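Local structure of F420-reducing hydrogenase, subunit beta (Methanothermobacter marburgensis, 4OMF) at residues G108-K111 against M112-Y115; C195-Y198 against V199-A203; K262-A265 against E266-A270. The protein probably passes electrons from hydrogen oxidation through an iron-sulfur cluster to FAD for reduction of coenzyme F420, as the beta subunit of the F420-reducing hydrogenase. One frame throughout, in Å; residues are numbered along the deposited sequence.

Interaction 1. Residues G108-K111 against M112-Y115. With KEN (N,N-dimethylmethanamine), chain P.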
ATOM      1  N   GLY C 108      11.805  -7.739  21.469  1.00 17.69           N
ATOM      2  CA  GLY C 108      10.477  -7.549  20.937  1.00 16.09           C
ATOM      3  C   GLY C 108       9.425  -8.152  21.843  1.00 17.19           C
ATOM      4  O   GLY C 108       8.368  -7.556  22.048  1.00 17.32           O
ATOM      5  N   ILE C 109       9.699  -9.348  22.376  1.00 16.86           N
ATOM      6  CA  ILE C 109       8.758 -10.003  23.289  1.00 15.21           C
ATOM      7  C   ILE C 109       8.558  -9.214  24.598  1.00 16.49           C
ATOM      8  O   ILE C 109       7.434  -9.030  25.042  1.00 15.92           O
ATOM      9  CB  ILE C 109       9.226 -11.461  23.623  1.00 17.20           C
ATOM     10  CG1 ILE C 109       9.212 -12.322  22.349  1.00 16.74           C
ATOM     11  CG2 ILE C 109       8.389 -12.081  24.765  1.00 19.75           C
ATOM     12  CD1 ILE C 109       9.941 -13.644  22.510  1.00 20.10           C
ATOM     13  N   ARG C 110       9.644  -8.763  25.213  1.00 15.18           N
ATOM     14  CA  ARG C 110       9.550  -8.076  26.502  1.00 16.56           C
ATOM     15  C   ARG C 110       8.895  -6.708  26.294  1.00 18.60           C
ATOM     16  O   ARG C 110       8.143  -6.229  27.150  1.00 18.20           O
ATOM     17  CB  ARG C 110      10.936  -7.920  27.158  1.00 16.54           C
ATOM     18  CG  ARG C 110      11.609  -9.225  27.590  1.00 16.36           C
ATOM     19  CD  ARG C 110      10.697 -10.115  28.422  1.00 19.27           C
ATOM     20  NE  ARG C 110      11.473 -11.111  29.160  1.00 17.39           N
ATOM     21  CZ  ARG C 110      10.938 -12.150  29.790  1.00 18.78           C
ATOM     22  NH1 ARG C 110      11.715 -13.016  30.429  1.00 19.80           N
ATOM     23  NH2 ARG C 110       9.625 -12.343  29.758  1.00 21.64           N
ATOM     24  N   LYS C 111       9.180  -6.087  25.151  1.00 17.81           N
ATOM     25  CA  LYS C 111       8.541  -4.818  24.827  1.00 16.24           C
ATOM     26  C   LYS C 111       7.041  -5.028  24.693  1.00 16.16           C
ATOM     27  O   LYS C 111       6.255  -4.208  25.157  1.00 18.19           O
ATOM     28  CB  LYS C 111       9.104  -4.204  23.527  1.00 17.47           C
ATOM     29  CG  LYS C 111       8.429  -2.872  23.147  1.00 17.60           C
ATOM     30  CD  LYS C 111       9.093  -2.214  21.956  1.00 16.74           C
ATOM     31  CE  LYS C 111       8.242  -1.044  21.483  1.00 16.72           C
ATOM     32  NZ  LYS C 111       8.844  -0.327  20.284  1.00 17.45           N
ATOM     33  N   MET C 112       6.647  -6.142  24.078  1.00 16.78           N
ATOM     34  CA  MET C 112       5.230  -6.435  23.923  1.00 18.79           C
ATOM     35  C   MET C 112       4.575  -6.628  25.284  1.00 19.37           C
ATOM     36  O   MET C 112       3.468  -6.132  25.513  1.00 17.06           O
ATOM     37  CB  MET C 112       5.017  -7.685  23.045  1.00 18.75           C
ATOM     38  CG  MET C 112       3.573  -8.207  23.029  1.00 15.95           C
ATOM     39  SD  MET C 112       3.223  -9.446  24.316  1.00 20.01           S
ATOM     40  CE  MET C 112       4.353 -10.780  23.825  1.00 18.39           C
ATOM     41  N   GLN C 113       5.270  -7.305  26.208  1.00 18.07           N
ATOM     42  CA  GLN C 113       4.632  -7.627  27.489  1.00 16.25           C
ATOM     43  C   GLN C 113       4.428  -6.360  28.319  1.00 17.86           C
ATOM     44  O   GLN C 113       3.417  -6.199  29.002  1.00 18.85           O
ATOM     45  CB  GLN C 113       5.457  -8.631  28.296  1.00 19.54           C
ATOM     46  CG  GLN C 113       5.542 -10.045  27.708  1.00 18.56           C
ATOM     47  CD  GLN C 113       6.385 -10.970  28.586  1.00 22.99           C
ATOM     48  OE1 GLN C 113       7.582 -10.736  28.778  1.00 27.92           O
ATOM     49  NE2 GLN C 113       5.761 -11.991  29.151  1.00 22.06           N
ATOM     50  N   THR C 114       5.396  -5.453  28.243  1.00 16.26           N
ATOM     51  CA  THR C 114       5.336  -4.224  29.019  1.00 17.27           C
ATOM     52  C   THR C 114       4.405  -3.210  28.361  1.00 17.19           C
ATOM     53  O   THR C 114       3.687  -2.484  29.067  1.00 18.00           O
ATOM     54  CB  THR C 114       6.744  -3.631  29.189  1.00 19.52           C
ATOM     55  OG1 THR C 114       7.536  -4.572  29.917  1.00 23.22           O
ATOM     56  CG2 THR C 114       6.712  -2.349  30.004  1.00 21.96           C
ATOM     57  N   TYR C 115       4.424  -3.174  27.025  1.00 16.38           N
ATOM     58  CA  TYR C 115       3.573  -2.279  26.224  1.00 18.37           C
ATOM     59  C   TYR C 115       2.781  -2.995  25.128  1.00 18.22           C
ATOM     60  O   TYR C 115       3.111  -2.882  23.945  1.00 16.41           O
ATOM     61  CB  TYR C 115       4.431  -1.191  25.557  1.00 17.29           C
ATOM     62  CG  TYR C 115       5.005  -0.202  26.543  1.00 21.63           C
ATOM     63  CD1 TYR C 115       4.220   0.811  27.057  1.00 17.72           C
ATOM     64  CD2 TYR C 115       6.335  -0.283  26.960  1.00 22.43           C
ATOM     65  CE1 TYR C 115       4.741   1.735  27.952  1.00 20.17           C
ATOM     66  CE2 TYR C 115       6.860   0.626  27.866  1.00 21.76           C
ATOM     67  CZ  TYR C 115       6.055   1.630  28.356  1.00 23.33           C
ATOM     68  OH  TYR C 115       6.541   2.556  29.256  1.00 19.05           O
TER
HETATM   69  CA1 KEN P 403       8.857 -14.343  33.410  1.00 39.06           C
HETATM   70  CB1 KEN P 403       7.010 -13.392  31.996  1.00 45.87           C
HETATM   71  CC1 KEN P 403       8.643 -14.914  30.953  1.00 30.60           C
HETATM   72  NE1 KEN P 403       7.908 -14.584  32.237  1.00 43.21           N
HETATM   73  O   HOH W   1       9.033  -6.745  30.291  1.00 33.73           O
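Arg-110 and Gln-113 leave the same helix in parallel. Their ends meet in one plane: the guanidinium and amide groups are turned only 8° apart. NH2 of Arg-110 donates to OE1 of Gln-113 at 2.8 Å, with an N-H...O angle of 161°. The bond lies in the carbonyl plane and uses a lone pair of OE1. A bend at chi2 of Arg-110 (-50°) turns its chain toward Gln-113. NE also donates to the carbonyl of Leu-202, and NH1 forms a salt bridge with Asp-204. NE2 of Gln-113 bonds the carbonyl of Ala-123.

Against this firmly bonded pair, the apolar touch is loose: Ile-109 CG2 lies 4.3 Å from Met-112 CE. Gln-113 is partly exposed. A bound N,N-dimethylmethanamine sits here, its CC1 at the guanidinium edge, 3.0 Å from Arg-110 NH2. Another protein chain covers the face from Lys-111 to Tyr-115, where Lys-111 NZ and Tyr-115 OH bond its backbone. Thr-114 OG1 meets an acidic side chain of that chain. A water bridges this hydroxyl (2.7 Å) and, weakly, the carbonyl of Arg-110. This is the C-terminal end of the helix in a beta-alpha-beta unit, strand 97-101, helix 103-114, strand 126-132.

Interaction 2. Residues C195-Y198 against V199-A203. With FAD (flavin-adenine dinucleotide), chain R; SF4 (iron/sulfur cluster), chain N.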
ATOM      1  N   CYS C 195      23.726  -3.818  18.039  1.00 20.61           N
ATOM      2  CA  CYS C 195      23.201  -4.693  19.073  1.00 18.64           C
ATOM      3  C   CYS C 195      24.169  -4.785  20.281  1.00 21.12           C
ATOM      4  O   CYS C 195      25.353  -5.106  20.114  1.00 21.73           O
ATOM      5  CB  CYS C 195      22.943  -6.078  18.507  1.00 16.24           C
ATOM      6  SG  CYS C 195      22.169  -7.193  19.734  1.00 18.82           S
ATOM      7  N   LYS C 196      23.668  -4.498  21.481  1.00 19.47           N
ATOM      8  CA  LYS C 196      24.507  -4.464  22.689  1.00 24.58           C
ATOM      9  C   LYS C 196      24.390  -5.724  23.545  1.00 24.02           C
ATOM     10  O   LYS C 196      25.141  -5.906  24.510  1.00 25.87           O
ATOM     11  CB  LYS C 196      24.146  -3.248  23.571  1.00 26.95           C
ATOM     12  CG  LYS C 196      24.382  -1.893  22.914  1.00 31.58           C
ATOM     13  CD  LYS C 196      23.358  -0.839  23.365  1.00 42.62           C
ATOM     14  CE  LYS C 196      23.676  -0.264  24.736  1.00 44.45           C
ATOM     15  NZ  LYS C 196      22.926   1.009  25.020  1.00 43.65           N
ATOM     16  N   ASP C 197      23.431  -6.572  23.214  1.00 21.67           N
ATOM     17  CA  ASP C 197      23.033  -7.669  24.089  1.00 19.67           C
ATOM     18  C   ASP C 197      23.615  -8.991  23.567  1.00 20.81           C
ATOM     19  O   ASP C 197      23.168  -9.511  22.544  1.00 20.65           O
ATOM     20  CB  ASP C 197      21.494  -7.709  24.159  1.00 21.91           C
ATOM     21  CG  ASP C 197      20.937  -8.619  25.256  1.00 25.93           C
ATOM     22  OD1 ASP C 197      21.606  -9.583  25.689  1.00 25.22           O
ATOM     23  OD2 ASP C 197      19.775  -8.369  25.655  1.00 23.38           O
ATOM     24  N   TYR C 198      24.606  -9.523  24.283  1.00 20.25           N
ATOM     25  CA  TYR C 198      25.232 -10.776  23.883  1.00 21.54           C
ATOM     26  C   TYR C 198      24.568 -11.989  24.520  1.00 19.83           C
ATOM     27  O   TYR C 198      24.284 -12.971  23.847  1.00 23.52           O
ATOM     28  CB  TYR C 198      26.724 -10.770  24.234  1.00 24.71           C
ATOM     29  CG  TYR C 198      27.437 -12.038  23.809  1.00 23.56           C
ATOM     30  CD1 TYR C 198      27.377 -12.479  22.495  1.00 28.84           C
ATOM     31  CD2 TYR C 198      28.166 -12.790  24.714  1.00 29.19           C
ATOM     32  CE1 TYR C 198      28.030 -13.628  22.097  1.00 27.10           C
ATOM     33  CE2 TYR C 198      28.821 -13.949  24.315  1.00 28.44           C
ATOM     34  CZ  TYR C 198      28.748 -14.351  23.004  1.00 22.11           C
ATOM     35  OH  TYR C 198      29.385 -15.494  22.583  1.00 29.66           O
ATOM     36  N   VAL C 199      24.336 -11.925  25.828  1.00 21.34           N
ATOM     37  CA  VAL C 199      23.900 -13.112  26.545  1.00 20.15           C
ATOM     38  C   VAL C 199      22.400 -13.123  26.824  1.00 19.66           C
ATOM     39  O   VAL C 199      21.955 -13.762  27.781  1.00 23.05           O
ATOM     40  CB  VAL C 199      24.666 -13.281  27.879  1.00 22.61           C
ATOM     41  CG1 VAL C 199      26.107 -13.744  27.625  1.00 24.09           C
ATOM     42  CG2 VAL C 199      24.654 -11.993  28.694  1.00 21.66           C
ATOM     43  N   ALA C 200      21.621 -12.460  25.972  1.00 20.02           N
ATOM     44  CA  ALA C 200      20.156 -12.446  26.115  1.00 17.40           C
ATOM     45  C   ALA C 200      19.774 -12.017  27.535  1.00 23.16           C
ATOM     46  O   ALA C 200      19.204 -12.794  28.295  1.00 21.51           O
ATOM     47  CB  ALA C 200      19.552 -13.821  25.790  1.00 19.00           C
ATOM     48  N   GLU C 201      20.114 -10.782  27.876  1.00 20.54           N
ATOM     49  CA  GLU C 201      19.990 -10.276  29.233  1.00 19.10           C
ATOM     50  C   GLU C 201      18.568 -10.218  29.773  1.00 23.31           C
ATOM     51  O   GLU C 201      18.390 -10.135  30.981  1.00 22.40           O
ATOM     52  CB  GLU C 201      20.611  -8.880  29.312  1.00 21.44           C
ATOM     53  CG  GLU C 201      22.110  -8.889  29.005  1.00 20.38           C
ATOM     54  CD  GLU C 201      22.722  -7.501  28.915  1.00 33.24           C
ATOM     55  OE1 GLU C 201      22.195  -6.576  29.573  1.00 36.02           O
ATOM     56  OE2 GLU C 201      23.733  -7.341  28.185  1.00 31.99           O
ATOM     57  N   LEU C 202      17.558 -10.247  28.902  1.00 19.36           N
ATOM     58  CA  LEU C 202      16.189 -10.082  29.381  1.00 20.23           C
ATOM     59  C   LEU C 202      15.406 -11.401  29.415  1.00 22.51           C
ATOM     60  O   LEU C 202      14.212 -11.411  29.711  1.00 18.29           O
ATOM     61  CB  LEU C 202      15.446  -9.044  28.518  1.00 21.90           C
ATOM     62  CG  LEU C 202      16.090  -7.643  28.557  1.00 21.72           C
ATOM     63  CD1 LEU C 202      15.391  -6.634  27.641  1.00 25.71           C
ATOM     64  CD2 LEU C 202      16.133  -7.120  29.973  1.00 27.37           C
ATOM     65  N   ALA C 203      16.073 -12.516  29.109  1.00 21.90           N
ATOM     66  CA  ALA C 203      15.396 -13.808  29.083  1.00 18.97           C
ATOM     67  C   ALA C 203      15.172 -14.329  30.503  1.00 18.14           C
ATOM     68  O   ALA C 203      15.813 -13.861  31.445  1.00 18.35           O
ATOM     69  CB  ALA C 203      16.205 -14.828  28.275  1.00 18.49           C
TER
HETATM   70  PA  FAD R 405      19.291 -27.299  21.373  1.00 21.12           P
HETATM   71  O1A FAD R 405      20.241 -27.636  20.254  1.00 20.55           O
HETATM   72  O2A FAD R 405      18.691 -28.330  22.283  1.00 22.67           O
HETATM   73  O5B FAD R 405      18.080 -26.486  20.733  1.00 21.12           O
HETATM   74  C5B FAD R 405      18.448 -25.326  19.972  1.00 21.81           C
HETATM   75  C4B FAD R 405      17.236 -24.393  19.946  1.00 23.30           C
HETATM   76  O4B FAD R 405      17.582 -23.197  19.246  1.00 24.29           O
HETATM   77  C3B FAD R 405      16.080 -25.052  19.202  1.00 24.79           C
HETATM   78  O3B FAD R 405      14.855 -24.964  19.945  1.00 21.05           O
HETATM   79  C2B FAD R 405      15.971 -24.222  17.930  1.00 25.17           C
HETATM   80  O2B FAD R 405      14.601 -24.107  17.514  1.00 29.28           O
HETATM   81  C1B FAD R 405      16.550 -22.877  18.328  1.00 19.96           C
HETATM   82  N9A FAD R 405      17.112 -22.199  17.147  1.00 18.57           N
HETATM   83  C8A FAD R 405      18.010 -22.722  16.293  1.00 19.52           C
HETATM   84  N7A FAD R 405      18.328 -21.828  15.327  1.00 17.65           N
HETATM   85  C5A FAD R 405      17.605 -20.703  15.585  1.00 18.43           C
HETATM   86  C6A FAD R 405      17.446 -19.379  14.941  1.00 22.65           C
HETATM   87  N6A FAD R 405      18.118 -19.060  13.804  1.00 21.71           N
HETATM   88  N1A FAD R 405      16.612 -18.509  15.533  1.00 20.14           N
HETATM   89  C2A FAD R 405      15.904 -18.812  16.642  1.00 21.72           C
HETATM   90  N3A FAD R 405      15.985 -20.003  17.280  1.00 21.49           N
HETATM   91  C4A FAD R 405      16.813 -20.959  16.788  1.00 20.42           C
HETATM   92  N1  FAD R 405      25.982 -19.297  21.178  1.00 21.47           N
HETATM   93  C2  FAD R 405      27.027 -18.629  21.812  1.00 20.74           C
HETATM   94  O2  FAD R 405      27.580 -19.170  22.790  1.00 22.08           O
HETATM   95  N3  FAD R 405      27.450 -17.406  21.310  1.00 19.91           N
HETATM   96  C4  FAD R 405      26.818 -16.825  20.230  1.00 22.00           C
HETATM   97  O4  FAD R 405      27.207 -15.703  19.834  1.00 20.32           O
HETATM   98  C4X FAD R 405      26.277 -17.734  19.246  1.00 22.69           C
HETATM   99  N5  FAD R 405      25.708 -17.090  18.034  1.00 19.24           N
HETATM  100  C5X FAD R 405      24.326 -17.512  17.773  1.00 21.18           C
HETATM  101  C6  FAD R 405      23.721 -16.884  16.671  1.00 18.08           C
HETATM  102  C7  FAD R 405      22.493 -17.352  16.188  1.00 19.78           C
HETATM  103  C7M FAD R 405      21.824 -16.670  15.003  1.00 19.56           C
HETATM  104  C8  FAD R 405      21.910 -18.453  16.812  1.00 19.24           C
HETATM  105  C8M FAD R 405      20.587 -19.058  16.382  1.00 20.29           C
HETATM  106  C9  FAD R 405      22.519 -19.098  17.910  1.00 19.54           C
HETATM  107  C9A FAD R 405      23.785 -18.685  18.341  1.00 19.92           C
HETATM  108  N10 FAD R 405      24.359 -19.261  19.505  1.00 19.58           N
HETATM  109  C10 FAD R 405      25.638 -18.916  19.901  1.00 21.69           C
HETATM  110  C1' FAD R 405      23.637 -20.193  20.392  1.00 20.57           C
HETATM  111  C2' FAD R 405      23.890 -21.650  20.104  1.00 21.20           C
HETATM  112  O2' FAD R 405      24.402 -21.908  18.878  1.00 21.08           O
HETATM  113  C3' FAD R 405      22.902 -22.453  20.548  1.00 20.94           C
HETATM  114  O3' FAD R 405      21.763 -22.371  19.818  1.00 22.09           O
HETATM  115  C4' FAD R 405      22.681 -22.504  22.050  1.00 19.98           C
HETATM  116  O4' FAD R 405      23.900 -22.796  22.766  1.00 23.63           O
HETATM  117  C5' FAD R 405      21.593 -23.521  22.411  1.00 19.12           C
HETATM  118  O5' FAD R 405      22.115 -24.837  22.309  1.00 20.17           O
HETATM  119  P   FAD R 405      21.390 -26.073  23.022  1.00 21.05           P
HETATM  120  O1P FAD R 405      21.137 -25.659  24.455  1.00 21.39           O
HETATM  121  O2P FAD R 405      22.174 -27.328  22.773  1.00 20.62           O
HETATM  122  O3P FAD R 405      19.948 -26.113  22.267  1.00 22.88           O
HETATM  123 FE1  SF4 N 401      19.686 -10.051  16.866  1.00 18.03          FE
HETATM  124 FE2  SF4 N 401      21.682  -8.822  18.099  1.00 18.51          FE
HETATM  125 FE3  SF4 N 401      21.913  -9.378  15.498  1.00 18.06          FE
HETATM  126 FE4  SF4 N 401      21.974 -11.420  17.251  1.00 19.02          FE
HETATM  127  S1  SF4 N 401      23.543  -9.715  17.092  1.00 17.99           S
HETATM  128  S2  SF4 N 401      20.713 -11.331  15.303  1.00 17.14           S
HETATM  129  S3  SF4 N 401      20.610 -10.668  18.893  1.00 17.38           S
HETATM  130  S4  SF4 N 401      20.416  -7.907  16.424  1.00 19.33           S
HETATM  131  O   HOH W   2      17.839 -10.173  25.866  1.00 21.95           O
HETATM  132  O   HOH W   3      25.239  -9.072  27.065  1.00 21.35           O
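Asp-197 reaches forward along the loop and takes the backbone of Glu-201 on its carboxylate. Glu-201 N donates to Asp-197 OD1 at 2.9 Å, on the syn lone pair of that oxygen. A weak second bond from the same N-H goes to OD2. The chi1 of Asp-197 (-168°) sets CG opposite its own backbone N and brings the carboxylate to the N-H groups at the start of the type I turn from Ala-200 to Ala-203. Ala-200 N also lies 2.9 Å from OD1. A water donates to OD2 and accepts from Leu-202 N, so both oxygens serve the turn.

The side chains of Asp-197 and Glu-201 pass in antiparallel fashion. Glu-201 CG comes within 3.4 Å of Asp-197 OD1. The two carboxylates are turned 50° apart, with Glu-201 OE2 4.0 Å from Asp-197 OD1. This proximity of like charges is probably eased by Lys-262, which forms a salt bridge with Glu-201 OE2. A second water accepts from Tyr-198 N and lies close to OE2, to which it may donate.

Tyr-198 is also extended away from its backbone N, which carries its ring to the flavin. Its OH accepts from FAD N3 at 3.0 Å, nearly straight at 162°, and FAD O4 lies at the ring edge. Val-199 stands roughly perpendicular to the tyrosine side chain, its CG1 3.7 Å from Tyr-198 CD2. At the start of the loop, Cys-195 SG binds iron FE2 of the cluster at 2.4 Å.

The loop thus touches both cofactors. In the chain it lies after strand 176-180 and before strand 205-208. Pro-103 and Met-107 of helix 103-114 pack against Asp-197, and Leu-254 and Lys-261 of helix 251-275 against Tyr-198.

Interaction 3. Residues K262-A265 against E266-A270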
ATOM      1  N   LYS C 262      29.525  -4.985  23.239  1.00 23.98           N
ATOM      2  CA  LYS C 262      28.983  -3.709  23.696  1.00 25.97           C
ATOM      3  C   LYS C 262      29.824  -2.530  23.214  1.00 24.82           C
ATOM      4  O   LYS C 262      29.284  -1.499  22.828  1.00 26.09           O
ATOM      5  CB  LYS C 262      28.875  -3.676  25.218  1.00 31.92           C
ATOM      6  CG  LYS C 262      27.729  -4.497  25.766  1.00 37.87           C
ATOM      7  CD  LYS C 262      27.680  -4.416  27.277  1.00 41.36           C
ATOM      8  CE  LYS C 262      26.716  -5.443  27.853  1.00 43.54           C
ATOM      9  NZ  LYS C 262      25.324  -5.264  27.362  1.00 40.91           N
ATOM     10  N   GLU C 263      31.149  -2.671  23.252  1.00 24.39           N
ATOM     11  CA  GLU C 263      32.006  -1.587  22.807  1.00 29.00           C
ATOM     12  C   GLU C 263      31.807  -1.315  21.316  1.00 27.82           C
ATOM     13  O   GLU C 263      31.789  -0.154  20.880  1.00 28.63           O
ATOM     14  CB  GLU C 263      33.470  -1.915  23.098  1.00 31.79           C
ATOM     15  CG  GLU C 263      34.435  -0.829  22.721  1.00 42.88           C
ATOM     16  CD  GLU C 263      35.805  -1.092  23.299  1.00 56.71           C
ATOM     17  OE1 GLU C 263      35.876  -1.449  24.496  1.00 58.78           O
ATOM     18  OE2 GLU C 263      36.803  -0.964  22.558  1.00 64.34           O
ATOM     19  N   LYS C 264      31.650  -2.387  20.547  1.00 26.57           N
ATOM     20  CA  LYS C 264      31.481  -2.274  19.104  1.00 27.19           C
ATOM     21  C   LYS C 264      30.158  -1.574  18.796  1.00 20.97           C
ATOM     22  O   LYS C 264      30.072  -0.684  17.943  1.00 25.52           O
ATOM     23  CB  LYS C 264      31.520  -3.658  18.457  1.00 31.96           C
ATOM     24  CG  LYS C 264      31.297  -3.672  16.958  1.00 38.48           C
ATOM     25  CD  LYS C 264      31.504  -5.071  16.396  1.00 40.49           C
ATOM     26  CE  LYS C 264      30.559  -6.069  17.037  1.00 44.84           C
ATOM     27  NZ  LYS C 264      29.151  -5.796  16.664  1.00 50.29           N
ATOM     28  N   ALA C 265      29.128  -1.998  19.505  1.00 19.94           N
ATOM     29  CA  ALA C 265      27.800  -1.427  19.336  1.00 23.53           C
ATOM     30  C   ALA C 265      27.803   0.063  19.662  1.00 22.41           C
ATOM     31  O   ALA C 265      27.238   0.861  18.920  1.00 23.49           O
ATOM     32  CB  ALA C 265      26.805  -2.159  20.193  1.00 23.27           C
ATOM     33  N   GLU C 266      28.459   0.460  20.754  1.00 23.90           N
ATOM     34  CA  GLU C 266      28.435   1.874  21.122  1.00 23.67           C
ATOM     35  C   GLU C 266      29.137   2.727  20.060  1.00 23.98           C
ATOM     36  O   GLU C 266      28.707   3.833  19.756  1.00 26.54           O
ATOM     37  CB  GLU C 266      29.059   2.071  22.500  1.00 30.63           C
ATOM     38  CG  GLU C 266      28.237   1.453  23.632  1.00 44.01           C
ATOM     39  CD  GLU C 266      26.943   2.208  23.956  1.00 52.64           C
ATOM     40  OE1 GLU C 266      26.673   3.276  23.353  1.00 57.25           O
ATOM     41  OE2 GLU C 266      26.196   1.728  24.837  1.00 51.95           O
ATOM     42  N   LYS C 267      30.203   2.195  19.474  1.00 23.58           N
ATOM     43  CA  LYS C 267      30.896   2.896  18.404  1.00 22.68           C
ATOM     44  C   LYS C 267      29.983   3.075  17.195  1.00 24.98           C
ATOM     45  O   LYS C 267      29.947   4.147  16.569  1.00 22.80           O
ATOM     46  CB  LYS C 267      32.157   2.129  17.991  1.00 34.99           C
ATOM     47  CG  LYS C 267      33.080   2.898  17.069  1.00 44.78           C
ATOM     48  CD  LYS C 267      34.431   2.206  16.932  1.00 50.22           C
ATOM     49  CE  LYS C 267      35.273   2.832  15.823  1.00 52.39           C
ATOM     50  NZ  LYS C 267      34.608   2.709  14.484  1.00 52.07           N
ATOM     51  N   ASN C 268      29.258   2.018  16.869  1.00 20.82           N
ATOM     52  CA  ASN C 268      28.365   2.058  15.706  1.00 22.84           C
ATOM     53  C   ASN C 268      27.126   2.910  15.963  1.00 24.81           C
ATOM     54  O   ASN C 268      26.656   3.608  15.062  1.00 22.43           O
ATOM     55  CB  ASN C 268      27.977   0.638  15.286  1.00 26.79           C
ATOM     56  CG  ASN C 268      29.157  -0.134  14.720  1.00 24.77           C
ATOM     57  OD1 ASN C 268      30.066   0.452  14.140  1.00 29.86           O
ATOM     58  ND2 ASN C 268      29.144  -1.446  14.876  1.00 26.47           N
ATOM     59  N   ILE C 269      26.611   2.879  17.193  1.00 22.46           N
ATOM     60  CA  ILE C 269      25.510   3.761  17.566  1.00 21.54           C
ATOM     61  C   ILE C 269      25.935   5.222  17.454  1.00 22.41           C
ATOM     62  O   ILE C 269      25.195   6.071  16.934  1.00 23.43           O
ATOM     63  CB  ILE C 269      25.021   3.440  18.988  1.00 23.60           C
ATOM     64  CG1 ILE C 269      24.294   2.087  18.966  1.00 22.98           C
ATOM     65  CG2 ILE C 269      24.138   4.555  19.524  1.00 27.42           C
ATOM     66  CD1 ILE C 269      24.166   1.443  20.349  1.00 25.58           C
ATOM     67  N   ALA C 270      27.143   5.523  17.907  1.00 23.39           N
ATOM     68  CA  ALA C 270      27.651   6.888  17.801  1.00 28.30           C
ATOM     69  C   ALA C 270      27.823   7.318  16.347  1.00 27.06           C
ATOM     70  O   ALA C 270      27.562   8.470  16.002  1.00 24.98           O
ATOM     71  CB  ALA C 270      28.977   7.031  18.547  1.00 28.40           C
TER
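Ala-265 and Ile-269 share the shortest of the four backbone bonds here: Ile-269 N donates to Ala-265 O at 2.7 Å, with an N-H...O angle of 164°. Three more bonds of the same i to i+4 kind precede it. They join Glu-266 N to Lys-262 O, Lys-267 N to Glu-263 O and Asn-268 N to Lys-264 O. Together they make a regular alpha-helical run within helix 251-275, the last helix of the chain.

Apolar contact falls on the buried face. Ile-269 CD1 reaches Ala-265 CB only loosely, at 4.5 Å. Lys-196 covers both residues, and Ile-194 and Phe-281 add to the cover of Ile-269.

Side-chain carbons also pack closely on backbone carbonyls. The chi1 of Ile-269 (-71°) puts CG1 beside its own backbone N, 3.2 Å from Ala-265 O. In Glu-266 a chi1 of -67° likewise sets CG beside the backbone N, 3.2 Å from Lys-262 O. The bend at chi2 then turns its carboxylate onward.

The polar ends find their partners elsewhere in the chain. Asn-268 crosses Lys-264 at a slant, its ND2 3.7 Å from Lys-264 CG; that amide nitrogen donates to the carbonyl of Lys-193. Glu-266 OE2 makes a weak, long ion pair with Lys-196.

The three contacts follow one another along the chain. Interaction 1 lies on helix 103-114, interaction 2 in the loop before strand 205-208, and interaction 3 on helix 251-275. Interaction 2 is the middle piece in space as well. Its centre is about 15 Å from that of interaction 1 and about 14 Å from that of interaction 3. The centres of the other two are about 24 Å apart, and they do not touch. Strands 97-101 and 126-132, which flank helix 103-114 in the chain, share one mixed sheet with strand 205-208, and 126-132 is next to 205-208. The loop that touches the cluster and the flavin is bonded to both helices.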